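Long-range contacts in putative TetR transcriptional regulator (Rhodococcus sp., PDB 2I10), which probably binds DNA as a transcriptional regulator of the TetR family, through a predicted helix-turn-helix motif in its N-terminal region: residues R65-R70 and D125-A130; K61-Y66 and G106-Q111; L72-A77 and L88-G93. All blocks are in the same frame, centred on the assembly; numbering follows the deposited sequence.

In the fold
All three contacts are buried, contacts 1 and 2 close to the centre of the chain and contact 3 somewhat farther out. Contacts 1 and 2 lie about 7 Å apart between centres, start from the end of helix 55-66, and are tied by the disulfide Cys68-Cys107 and by a probable hydrogen bond between Glu69 and Thr109. Contact 2 alone has a direct hydrogen bond between its segments, and some of its residues reach the second subunit. Contact 1 combines apolar packing with a water bridge. Contact 3, nested inside the chain loops closed by the other two, packs two roughly antiparallel helices through a CH-pi contact and touches contact 1 where Cys68 meets Phe90.

Contact 1 of 3, residues R65-R70 and D125-A130; sequences RYMCER and DLLTAA
Ala130, Met67 and Glu69 bury the most surface here, and the first of them is met by the other two. Met67, a selenomethionine just past the end of helix 55-66, sets off from its backbone toward helix 121-148. Its chain bends at the last torsion (chi3 71°), which turns the terminal methyl back to Ala130; CE of Met67 is modelled 3.3 Å from CB of Ala130, shorter than a usual carbon contact and so to be read with caution. SE of Met67 lies 3.9 Å from CD2 of Leu126, the two side chains crossing at a slant. Farther back, CG of Met67 is only loosely placed against CD2 of Leu127.

Glu69 approaches the same alanine with its aliphatic part. CB of Glu69 is 4.0 Å from CB of Ala130 and 3.6 Å from the carbonyl O of Ala130, while the bend at chi2 (89°) takes the carboxylate away from that carbonyl. There OE2 is hydrogen-bonded to Tyr169 and Thr109. The backbones are joined through one water, which donates to Glu69 O at 2.8 Å and to Ala130 O at 2.7 Å.

Between helices 55-66 and 71-78, the connecting loop is thus held against helix 121-148 by apolar contact and a water. Two carbonyl oxygens cannot bond each other directly; a water with both hydrogens committed to them resolves the mismatch, and OE2 of the buried carboxylate is held by hydroxyl groups beyond the interface.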
# COMPACT_ATOMS: atom_id res chain seq x y z
N ARG B 65 -0.62 -10.97 12.03
CA ARG B 65 -0.03 -9.64 12.20
C ARG B 65 0.16 -8.91 10.85
O ARG B 65 -0.06 -7.72 10.77
CB ARG B 65 1.28 -9.76 12.99
CG ARG B 65 2.00 -8.43 13.32
CD ARG B 65 1.20 -7.54 14.27
NE ARG B 65 0.82 -8.16 15.54
CZ ARG B 65 1.47 -7.99 16.70
NH1 ARG B 65 2.56 -7.24 16.74
NH2 ARG B 65 1.04 -8.59 17.81
N TYR B 66 0.56 -9.62 9.80
CA TYR B 66 1.03 -8.97 8.58
C TYR B 66 0.20 -9.13 7.31
O TYR B 66 0.55 -8.54 6.30
CB TYR B 66 2.43 -9.45 8.26
CG TYR B 66 3.51 -8.92 9.20
CD1 TYR B 66 4.07 -7.66 8.99
CD2 TYR B 66 3.98 -9.69 10.28
CE1 TYR B 66 5.08 -7.15 9.83
CE2 TYR B 66 5.01 -9.19 11.15
CZ TYR B 66 5.54 -7.92 10.90
OH TYR B 66 6.52 -7.39 11.73
N MSE B 67 -0.84 -9.95 7.33
CA MSE B 67 -1.62 -10.24 6.12
C MSE B 67 -2.85 -9.33 6.13
O MSE B 67 -3.62 -9.38 7.09
CB MSE B 67 -2.02 -11.74 6.06
CG MSE B 67 -1.37 -12.63 4.92
SE MSE B 67 -2.53 -14.31 4.65
CE MSE B 67 -4.00 -13.46 3.82
N CYS B 68 -3.02 -8.48 5.10
CA CYS B 68 -4.28 -7.73 4.90
C CYS B 68 -5.47 -8.70 4.77
O CYS B 68 -6.51 -8.55 5.42
CB CYS B 68 -4.19 -6.74 3.68
SG CYS B 68 -3.18 -5.12 3.98
N GLU B 69 -5.28 -9.72 3.94
CA GLU B 69 -6.37 -10.60 3.46
C GLU B 69 -6.74 -11.78 4.37
O GLU B 69 -7.29 -12.77 3.88
CB GLU B 69 -6.01 -11.15 2.09
CG GLU B 69 -5.55 -10.10 1.10
CD GLU B 69 -4.03 -9.83 1.11
OE1 GLU B 69 -3.32 -10.17 2.08
OE2 GLU B 69 -3.57 -9.26 0.12
N ARG B 70 -6.42 -11.69 5.67
CA ARG B 70 -6.68 -12.77 6.63
C ARG B 70 -8.11 -13.32 6.61
O ARG B 70 -9.05 -12.57 6.89
CB ARG B 70 -6.31 -12.29 8.05
CG ARG B 70 -5.78 -13.41 8.93
CD ARG B 70 -4.57 -14.08 8.32
NE ARG B 70 -4.04 -15.09 9.22
CZ ARG B 70 -3.80 -16.38 8.96
NH1 ARG B 70 -4.00 -16.92 7.77
NH2 ARG B 70 -3.30 -17.15 9.92
N ASP B 125 2.88 -17.28 -3.92
CA ASP B 125 1.73 -18.14 -4.15
C ASP B 125 0.66 -17.92 -3.08
O ASP B 125 -0.53 -17.81 -3.38
CB ASP B 125 2.17 -19.62 -4.27
CG ASP B 125 2.92 -19.90 -5.56
OD1 ASP B 125 2.94 -19.02 -6.46
OD2 ASP B 125 3.51 -20.99 -5.69
N LEU B 126 1.11 -17.82 -1.84
CA LEU B 126 0.20 -17.58 -0.72
C LEU B 126 -0.57 -16.23 -0.87
O LEU B 126 -1.79 -16.17 -0.72
CB LEU B 126 1.00 -17.65 0.60
CG LEU B 126 0.31 -17.37 1.95
CD1 LEU B 126 1.32 -17.51 3.06
CD2 LEU B 126 -0.21 -15.99 2.05
N LEU B 127 0.17 -15.15 -1.14
CA LEU B 127 -0.46 -13.85 -1.36
C LEU B 127 -1.36 -13.80 -2.59
O LEU B 127 -2.40 -13.19 -2.53
CB LEU B 127 0.61 -12.73 -1.46
CG LEU B 127 1.39 -12.50 -0.17
CD1 LEU B 127 2.54 -11.47 -0.35
CD2 LEU B 127 0.40 -12.06 0.88
N THR B 128 -0.94 -14.42 -3.69
CA THR B 128 -1.76 -14.48 -4.89
C THR B 128 -3.11 -15.17 -4.61
O THR B 128 -4.16 -14.64 -5.01
CB THR B 128 -1.04 -15.22 -6.03
OG1 THR B 128 0.18 -14.53 -6.32
CG2 THR B 128 -1.88 -15.26 -7.27
N ALA B 129 -3.08 -16.32 -3.92
CA ALA B 129 -4.30 -17.01 -3.54
C ALA B 129 -5.15 -16.16 -2.58
O ALA B 129 -6.33 -16.04 -2.76
CB ALA B 129 -3.94 -18.41 -2.86
N ALA B 130 -4.54 -15.61 -1.55
CA ALA B 130 -5.28 -14.85 -0.54
C ALA B 130 -5.94 -13.61 -1.10
O ALA B 130 -7.05 -13.23 -0.67
CB ALA B 130 -4.31 -14.41 0.63
O HOH W 1 -8.41 -13.92 1.61

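Contact 2 of 3, residues K61-Y66 and G106-Q111; sequences KTLDRY and GCMTVQ
Met108, a selenomethionine, lies across the last turn of helix 55-66, where Leu63 and Tyr66 receive it. With CG opposite the carbonyl carbon (chi1 -67°), its chain runs past Tyr66: CG of Met108 is 3.7 Å from CB of Tyr66, and SE continues to CD2 of Leu63, also at 3.7 Å. A bend at chi3 keeps the terminal methyl CE near that same leucine branch, 4.0 Å from CD2. The Tyr66 ring takes a different neighbour, the O of Gly106, which sits at its edge near the ring plane, 4.2 Å from CD1.

The backbone supplies the polar link. Met108 N donates to Tyr66 O at 2.9 Å, with an angle of 149° at the hydrogen and a C=O...N angle of 168°, nearly in line with the carbonyl. Helix 55-66, which follows the predicted helix-turn-helix (33-52), is thereby joined to the C-terminal regulatory part, consistent with the domain junction of TetR-family proteins. Cys107 is the N-cap of helix 108-112.

Beside this bond, CB of Cys107 lies 3.2 Å from Tyr66 O, and SG of Cys107 forms the disulfide with Cys68. Toward the second subunit, Gln111 hydrogen-bonds Ala112 and Leu114 of that other chain.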
# COMPACT_ATOMS: atom_id res chain seq x y z
N LYS B 61 0.44 -17.00 13.47
CA LYS B 61 0.43 -15.73 14.26
C LYS B 61 1.08 -14.58 13.46
O LYS B 61 0.66 -13.42 13.55
CB LYS B 61 1.18 -15.89 15.61
CG LYS B 61 0.58 -16.87 16.63
CD LYS B 61 1.64 -17.24 17.79
CE LYS B 61 1.36 -18.56 18.52
NZ LYS B 61 -0.06 -18.66 19.08
N THR B 62 2.12 -14.92 12.72
CA THR B 62 2.83 -13.94 11.89
C THR B 62 1.86 -13.44 10.78
O THR B 62 1.77 -12.24 10.55
CB THR B 62 4.14 -14.54 11.30
OG1 THR B 62 5.04 -14.85 12.38
CG2 THR B 62 4.87 -13.54 10.44
N LEU B 63 1.10 -14.34 10.16
CA LEU B 63 0.12 -13.97 9.15
C LEU B 63 -1.00 -13.14 9.73
O LEU B 63 -1.51 -12.26 9.03
CB LEU B 63 -0.43 -15.18 8.41
CG LEU B 63 0.51 -16.10 7.61
CD1 LEU B 63 -0.32 -17.24 6.94
CD2 LEU B 63 1.31 -15.33 6.53
N ASP B 64 -1.44 -13.44 10.95
CA ASP B 64 -2.42 -12.57 11.62
C ASP B 64 -1.90 -11.14 11.71
O ASP B 64 -2.67 -10.20 11.52
CB ASP B 64 -2.71 -13.05 13.06
CG ASP B 64 -3.46 -14.37 13.11
OD1 ASP B 64 -4.00 -14.81 12.07
OD2 ASP B 64 -3.50 -14.98 14.22
N ARG B 65 -0.62 -10.97 12.03
CA ARG B 65 -0.03 -9.64 12.20
C ARG B 65 0.16 -8.91 10.85
O ARG B 65 -0.06 -7.72 10.77
CB ARG B 65 1.28 -9.76 12.99
CG ARG B 65 2.00 -8.43 13.32
CD ARG B 65 1.20 -7.54 14.27
NE ARG B 65 0.82 -8.16 15.54
CZ ARG B 65 1.47 -7.99 16.70
NH1 ARG B 65 2.56 -7.24 16.74
NH2 ARG B 65 1.04 -8.59 17.81
N TYR B 66 0.56 -9.62 9.80
CA TYR B 66 1.03 -8.97 8.58
C TYR B 66 0.20 -9.13 7.31
O TYR B 66 0.55 -8.54 6.30
CB TYR B 66 2.43 -9.45 8.26
CG TYR B 66 3.51 -8.92 9.20
CD1 TYR B 66 4.07 -7.66 8.99
CD2 TYR B 66 3.98 -9.69 10.28
CE1 TYR B 66 5.08 -7.15 9.83
CE2 TYR B 66 5.01 -9.19 11.15
CZ TYR B 66 5.54 -7.92 10.90
OH TYR B 66 6.52 -7.39 11.73
N GLY B 106 4.03 -2.13 6.18
CA GLY B 106 2.75 -2.32 5.57
C GLY B 106 2.51 -3.82 5.61
O GLY B 106 3.33 -4.59 6.16
N CYS B 107 1.38 -4.24 5.03
CA CYS B 107 1.04 -5.64 5.00
C CYS B 107 1.76 -6.30 3.86
O CYS B 107 2.39 -5.65 3.00
CB CYS B 107 -0.46 -5.86 4.94
SG CYS B 107 -1.23 -5.46 3.35
N MSE B 108 1.73 -7.61 3.85
CA MSE B 108 2.58 -8.34 2.95
C MSE B 108 2.31 -8.06 1.47
O MSE B 108 3.24 -7.96 0.67
CB MSE B 108 2.48 -9.82 3.28
CG MSE B 108 3.07 -10.17 4.65
SE MSE B 108 2.40 -11.98 5.30
CE MSE B 108 2.90 -13.01 3.70
N THR B 109 1.07 -7.94 1.07
CA THR B 109 0.85 -7.49 -0.33
C THR B 109 1.47 -6.13 -0.70
O THR B 109 1.99 -5.94 -1.82
CB THR B 109 -0.66 -7.58 -0.71
OG1 THR B 109 -1.02 -8.96 -0.57
CG2 THR B 109 -0.99 -6.99 -2.17
N VAL B 110 1.40 -5.18 0.21
CA VAL B 110 2.10 -3.92 0.01
C VAL B 110 3.60 -4.21 -0.24
O VAL B 110 4.15 -3.80 -1.26
CB VAL B 110 1.89 -2.92 1.18
CG1 VAL B 110 2.93 -1.79 1.14
CG2 VAL B 110 0.44 -2.34 1.15
N GLN B 111 4.23 -4.96 0.66
CA GLN B 111 5.64 -5.39 0.52
C GLN B 111 5.96 -6.12 -0.81
O GLN B 111 6.99 -5.81 -1.47
CB GLN B 111 6.02 -6.26 1.73
CG GLN B 111 6.29 -5.43 2.98
CD GLN B 111 7.54 -4.54 2.81
OE1 GLN B 111 8.59 -5.03 2.36
NE2 GLN B 111 7.43 -3.24 3.18

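Contact 3 of 3, residues L72-A77 and L88-G93; sequences LQLEEA and LDFLTG
Leu74 and Phe90 make the clearest contact between these two helices, a CH-pi interaction. The CD1 methyl of Leu74 stands over the middle of the Phe90 ring, 3.5 Å from its centroid and only 8° off the ring normal, so the branch points down onto the face. All six ring carbons lie within about 4.0 Å of that methyl, the nearest being CE1 and CZ. On both residues CG lies opposite the backbone N (chi1 near -173° in both), and these torsions carry branch and ring into the space between the helices.

Plain apolar contact is concentrated at Ala77, whose CB is 3.7 Å from CB of Phe90 and equally close to the Phe90 backbone N. It approaches the ring obliquely. This small residue marks the closest backbone approach, with its CA 5.2 Å from the CA of Phe90. Asp89 adds its own CB, 4.1 Å from CB of Ala77.

Two polar side chains find partners outside the pair of segments or within one helix: Asp89 OD1 forms a salt bridge with Arg80, and Thr92 OG1 donates to Leu88 O at 3.0 Å, from the opposite face of that carbonyl to Thr92 N.

Phe90 also packs on Val168 of helix 157-177, and Leu74 on Met134 and Thr137 of helix 121-148. Helices 71-78 and 83-98, with segment axes at 143° and 8.9 Å apart, form a roughly antiparallel helical hairpin within the all-helical core characteristic of TetR-family regulators.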
# COMPACT_ATOMS: atom_id res chain seq x y z
N LEU B 72 -10.21 -15.35 8.45
CA LEU B 72 -11.15 -15.35 9.58
C LEU B 72 -11.74 -13.96 9.81
O LEU B 72 -12.93 -13.82 10.04
CB LEU B 72 -10.48 -15.91 10.86
CG LEU B 72 -11.12 -15.62 12.25
CD1 LEU B 72 -12.51 -16.21 12.40
CD2 LEU B 72 -10.25 -16.05 13.43
N GLN B 73 -10.90 -12.93 9.71
CA GLN B 73 -11.38 -11.58 9.93
C GLN B 73 -12.24 -11.11 8.77
O GLN B 73 -13.21 -10.44 9.00
CB GLN B 73 -10.23 -10.62 10.20
CG GLN B 73 -9.67 -10.74 11.61
CD GLN B 73 -9.00 -12.10 11.87
OE1 GLN B 73 -8.26 -12.64 11.01
NE2 GLN B 73 -9.28 -12.68 13.05
N LEU B 74 -11.90 -11.49 7.55
CA LEU B 74 -12.74 -11.11 6.41
C LEU B 74 -14.14 -11.75 6.51
O LEU B 74 -15.17 -11.08 6.41
CB LEU B 74 -12.04 -11.50 5.11
CG LEU B 74 -12.70 -11.03 3.81
CD1 LEU B 74 -12.76 -9.51 3.71
CD2 LEU B 74 -11.87 -11.63 2.67
N GLU B 75 -14.16 -13.06 6.75
CA GLU B 75 -15.38 -13.82 6.96
C GLU B 75 -16.23 -13.29 8.11
O GLU B 75 -17.44 -13.14 7.96
CB GLU B 75 -15.06 -15.31 7.10
CG GLU B 75 -14.68 -15.87 5.71
CD GLU B 75 -14.22 -17.30 5.71
OE1 GLU B 75 -13.83 -17.79 6.80
OE2 GLU B 75 -14.25 -17.94 4.61
N GLU B 76 -15.59 -12.96 9.23
CA GLU B 76 -16.32 -12.38 10.34
C GLU B 76 -16.95 -11.05 9.97
O GLU B 76 -18.07 -10.75 10.39
CB GLU B 76 -15.47 -12.32 11.65
CG GLU B 76 -14.57 -11.10 11.87
CD GLU B 76 -13.56 -11.29 13.04
OE1 GLU B 76 -13.32 -12.46 13.48
OE2 GLU B 76 -12.99 -10.26 13.51
N ALA B 77 -16.25 -10.25 9.17
CA ALA B 77 -16.82 -8.99 8.70
C ALA B 77 -18.00 -9.23 7.72
O ALA B 77 -18.98 -8.51 7.75
CB ALA B 77 -15.74 -8.13 8.06
N LEU B 88 -17.47 -1.72 6.00
CA LEU B 88 -17.16 -0.82 7.10
C LEU B 88 -16.43 -1.53 8.26
O LEU B 88 -15.37 -1.06 8.72
CB LEU B 88 -18.42 -0.09 7.59
CG LEU B 88 -18.20 0.69 8.90
CD1 LEU B 88 -17.47 2.01 8.67
CD2 LEU B 88 -19.52 0.98 9.58
N ASP B 89 -17.03 -2.62 8.74
CA ASP B 89 -16.48 -3.51 9.75
C ASP B 89 -15.09 -3.97 9.34
O ASP B 89 -14.14 -3.85 10.09
CB ASP B 89 -17.34 -4.76 9.76
CG ASP B 89 -17.83 -5.17 11.10
OD1 ASP B 89 -18.65 -4.38 11.67
OD2 ASP B 89 -17.45 -6.31 11.55
N PHE B 90 -14.98 -4.52 8.14
CA PHE B 90 -13.70 -4.96 7.64
C PHE B 90 -12.61 -3.86 7.63
O PHE B 90 -11.46 -4.07 8.09
CB PHE B 90 -13.82 -5.53 6.25
CG PHE B 90 -12.57 -6.17 5.80
CD1 PHE B 90 -11.99 -7.19 6.58
CD2 PHE B 90 -11.93 -5.75 4.65
CE1 PHE B 90 -10.78 -7.77 6.21
CE2 PHE B 90 -10.74 -6.34 4.26
CZ PHE B 90 -10.16 -7.34 5.03
N LEU B 91 -12.96 -2.71 7.09
CA LEU B 91 -11.96 -1.63 6.92
C LEU B 91 -11.50 -1.05 8.23
O LEU B 91 -10.28 -0.87 8.44
CB LEU B 91 -12.44 -0.53 5.95
CG LEU B 91 -12.64 -0.88 4.49
CD1 LEU B 91 -13.11 0.41 3.71
CD2 LEU B 91 -11.41 -1.54 3.83
N THR B 92 -12.44 -0.76 9.14
CA THR B 92 -12.09 -0.28 10.48
C THR B 92 -11.33 -1.33 11.36
O THR B 92 -10.46 -0.97 12.16
CB THR B 92 -13.32 0.21 11.29
OG1 THR B 92 -14.23 -0.88 11.49
CG2 THR B 92 -14.04 1.36 10.61
N GLY B 93 -11.67 -2.60 11.21
CA GLY B 93 -10.96 -3.70 11.85
C GLY B 93 -9.50 -3.79 11.39
O GLY B 93 -8.60 -4.02 12.20